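Nitrate regulatory protein (Klebsiella oxytoca, PDB 4AKK) regulates the nasFEDCBA operon positively in response to nitrate and nitrite, binding its leader RNA to cause transcription antitermination. Local coordinates at residues T61-I66 and P171-S176. Sequence-based numbering, arbitrary orientation.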
loop_
_atom_site.group_PDB
_atom_site.type_symbol
_atom_site.label_atom_id
_atom_site.label_comp_id
_atom_site.label_asym_id
_atom_site.label_seq_id
_atom_site.Cartn_x
_atom_site.Cartn_y
_atom_site.Cartn_z
ATOM N N THR A 61 -18.181 -17.081 -7.180
ATOM C CA THR A 61 -17.980 -18.252 -8.023
ATOM C C THR A 61 -16.705 -18.111 -8.846
ATOM O O THR A 61 -15.895 -19.032 -8.916
ATOM C CB THR A 61 -19.170 -18.473 -8.984
ATOM O OG1 THR A 61 -20.378 -18.609 -8.227
ATOM C CG2 THR A 61 -18.961 -19.729 -9.823
ATOM N N LEU A 62 -16.543 -16.956 -9.481
ATOM C CA LEU A 62 -15.352 -16.687 -10.275
ATOM C C LEU A 62 -14.087 -16.877 -9.435
ATOM O O LEU A 62 -13.128 -17.500 -9.882
ATOM C CB LEU A 62 -15.394 -15.277 -10.867
ATOM C CG LEU A 62 -14.171 -14.932 -11.715
ATOM C CD1 LEU A 62 -13.958 -15.970 -12.819
ATOM C CD2 LEU A 62 -14.287 -13.521 -12.298
ATOM N N ALA A 63 -14.097 -16.350 -8.214
ATOM C CA ALA A 63 -12.971 -16.529 -7.305
ATOM C C ALA A 63 -12.693 -18.009 -7.035
ATOM O O ALA A 63 -11.544 -18.437 -7.010
ATOM C CB ALA A 63 -13.214 -15.790 -6.010
ATOM N N GLY A 64 -13.752 -18.786 -6.837
ATOM C CA GLY A 64 -13.617 -20.207 -6.603
ATOM C C GLY A 64 -13.072 -20.973 -7.794
ATOM O O GLY A 64 -12.251 -21.871 -7.628
ATOM N N GLN A 65 -13.541 -20.630 -8.993
ATOM C CA GLN A 65 -13.037 -21.241 -10.220
ATOM C C GLN A 65 -11.587 -20.853 -10.514
ATOM O O GLN A 65 -10.827 -21.649 -11.061
ATOM C CB GLN A 65 -13.932 -20.903 -11.416
ATOM C CG GLN A 65 -15.330 -21.527 -11.317
ATOM C CD GLN A 65 -15.287 -23.029 -11.009
ATOM O OE1 GLN A 65 -14.406 -23.741 -11.691
ATOM N NE2 GLN A 65 -16.028 -23.530 -10.163
ATOM N N ILE A 66 -11.201 -19.637 -10.151
ATOM C CA ILE A 66 -9.813 -19.216 -10.330
ATOM C C ILE A 66 -8.931 -20.054 -9.417
ATOM O O ILE A 66 -7.910 -20.595 -9.842
ATOM C CB ILE A 66 -9.628 -17.716 -10.036
ATOM C CG1 ILE A 66 -10.163 -16.889 -11.211
ATOM C CG2 ILE A 66 -8.150 -17.398 -9.757
ATOM C CD1 ILE A 66 -10.461 -15.453 -10.869
ATOM N N PRO A 171 -7.752 -9.802 -6.427
ATOM C CA PRO A 171 -7.799 -8.518 -5.718
ATOM C C PRO A 171 -8.591 -7.477 -6.502
ATOM O O PRO A 171 -9.230 -6.599 -5.927
ATOM C CB PRO A 171 -6.323 -8.093 -5.649
ATOM C CG PRO A 171 -5.535 -9.348 -5.909
ATOM C CD PRO A 171 -6.381 -10.163 -6.830
ATOM N N GLN A 172 -8.538 -7.571 -7.820
ATOM C CA GLN A 172 -9.274 -6.640 -8.660
ATOM C C GLN A 172 -10.771 -6.854 -8.478
ATOM O O GLN A 172 -11.564 -5.929 -8.625
ATOM C CB GLN A 172 -8.910 -6.841 -10.129
ATOM C CG GLN A 172 -9.244 -5.637 -10.971
ATOM C CD GLN A 172 -8.349 -4.482 -10.636
ATOM O OE1 GLN A 172 -7.125 -4.632 -10.599
ATOM N NE2 GLN A 172 -8.943 -3.319 -10.378
ATOM N N LEU A 173 -11.145 -8.089 -8.162
ATOM C CA LEU A 173 -12.535 -8.418 -7.873
ATOM C C LEU A 173 -13.134 -7.531 -6.785
ATOM O O LEU A 173 -14.327 -7.239 -6.818
ATOM C CB LEU A 173 -12.675 -9.892 -7.479
ATOM C CG LEU A 173 -12.756 -10.886 -8.633
ATOM C CD1 LEU A 173 -13.145 -12.261 -8.117
ATOM C CD2 LEU A 173 -13.751 -10.399 -9.665
ATOM N N ASN A 174 -12.309 -7.102 -5.830
ATOM C CA ASN A 174 -12.760 -6.196 -4.765
ATOM C C ASN A 174 -13.157 -4.775 -5.190
ATOM O O ASN A 174 -13.893 -4.093 -4.472
ATOM C CB ASN A 174 -11.720 -6.119 -3.646
ATOM C CG ASN A 174 -11.992 -7.111 -2.532
ATOM O OD1 ASN A 174 -13.053 -7.738 -2.491
ATOM N ND2 ASN A 174 -11.046 -7.246 -1.612
ATOM N N ASP A 175 -12.673 -4.321 -6.342
ATOM C CA ASP A 175 -12.987 -2.967 -6.806
ATOM C C ASP A 175 -14.475 -2.805 -7.141
ATOM O O ASP A 175 -14.941 -1.710 -7.466
ATOM C CB ASP A 175 -12.090 -2.543 -7.994
ATOM C CG ASP A 175 -12.532 -3.148 -9.337
ATOM O OD1 ASP A 175 -13.671 -3.656 -9.434
ATOM O OD2 ASP A 175 -11.736 -3.107 -10.309
ATOM N N SER A 176 -15.214 -3.905 -7.070
ATOM C CA SER A 176 -16.646 -3.862 -7.321
ATOM C C SER A 176 -17.408 -4.589 -6.228
ATOM O O SER A 176 -18.556 -5.003 -6.421
ATOM C CB SER A 176 -16.977 -4.449 -8.691
ATOM O OG SER A 176 -16.749 -3.488 -9.710
#
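The flat group touched across this contact is the peptide joining Leu62 to Ala63. Leu173 CD1 lies above the N-H end of this peptide, 4.2 Å from Ala63 N. Leu173 CD1 is also 4.1 Å from Ala63 CB. The other branch of Leu173, CD2, meets Leu62 CD2 at 4.1 Å. Leu173 therefore spreads its two methyls over neighbouring residues of helix 56-85. Its CG is anti to its own carbonyl carbon, and chi2 of -170° extends CD1 away from CA toward Ala63. The two leucines cross at a slant and meet at their CD2 methyls.

Two more flat groups stand on the 171-176 side. The amide of Gln172 donates through NE2 to Asp175 OD2 at 2.8 Å, almost straight at 174°. The acceptor is nearly in the amide plane. On the carboxylate the bond arrives at the anti side of OD2, tilted out of the plane. Ser121 OG also bonds this oxygen, while Ser176 OG donates to Asp175 OD1 at 3.1 Å. Both carboxylate oxygens are thus held, which should limit its rotation.

The surroundings are helical. Leu62 also packs on Leu113 of helix 92-117, Ala63 on Met186 of helix 180-212, and Leu173 on Leu124 of helix 122-134. The contact joins the short, weakly bonded helix 169-173 to the long helix 56-85 inside the NIT nitrate- and nitrite-sensing region. Nearby, Gln52 and Gln59 both bond Ser176 O, giving a polar tie beside the apolar one.

Between the two segments the contact is apolar: van der Waals packing and burial of aliphatic groups, over a modest 112 Å². It depends on shape and burial. A polar link runs from Ser176 O to Gln59 of the same long helix, while Gln172 and Ser176 brace the 171-176 segment itself through Asp175.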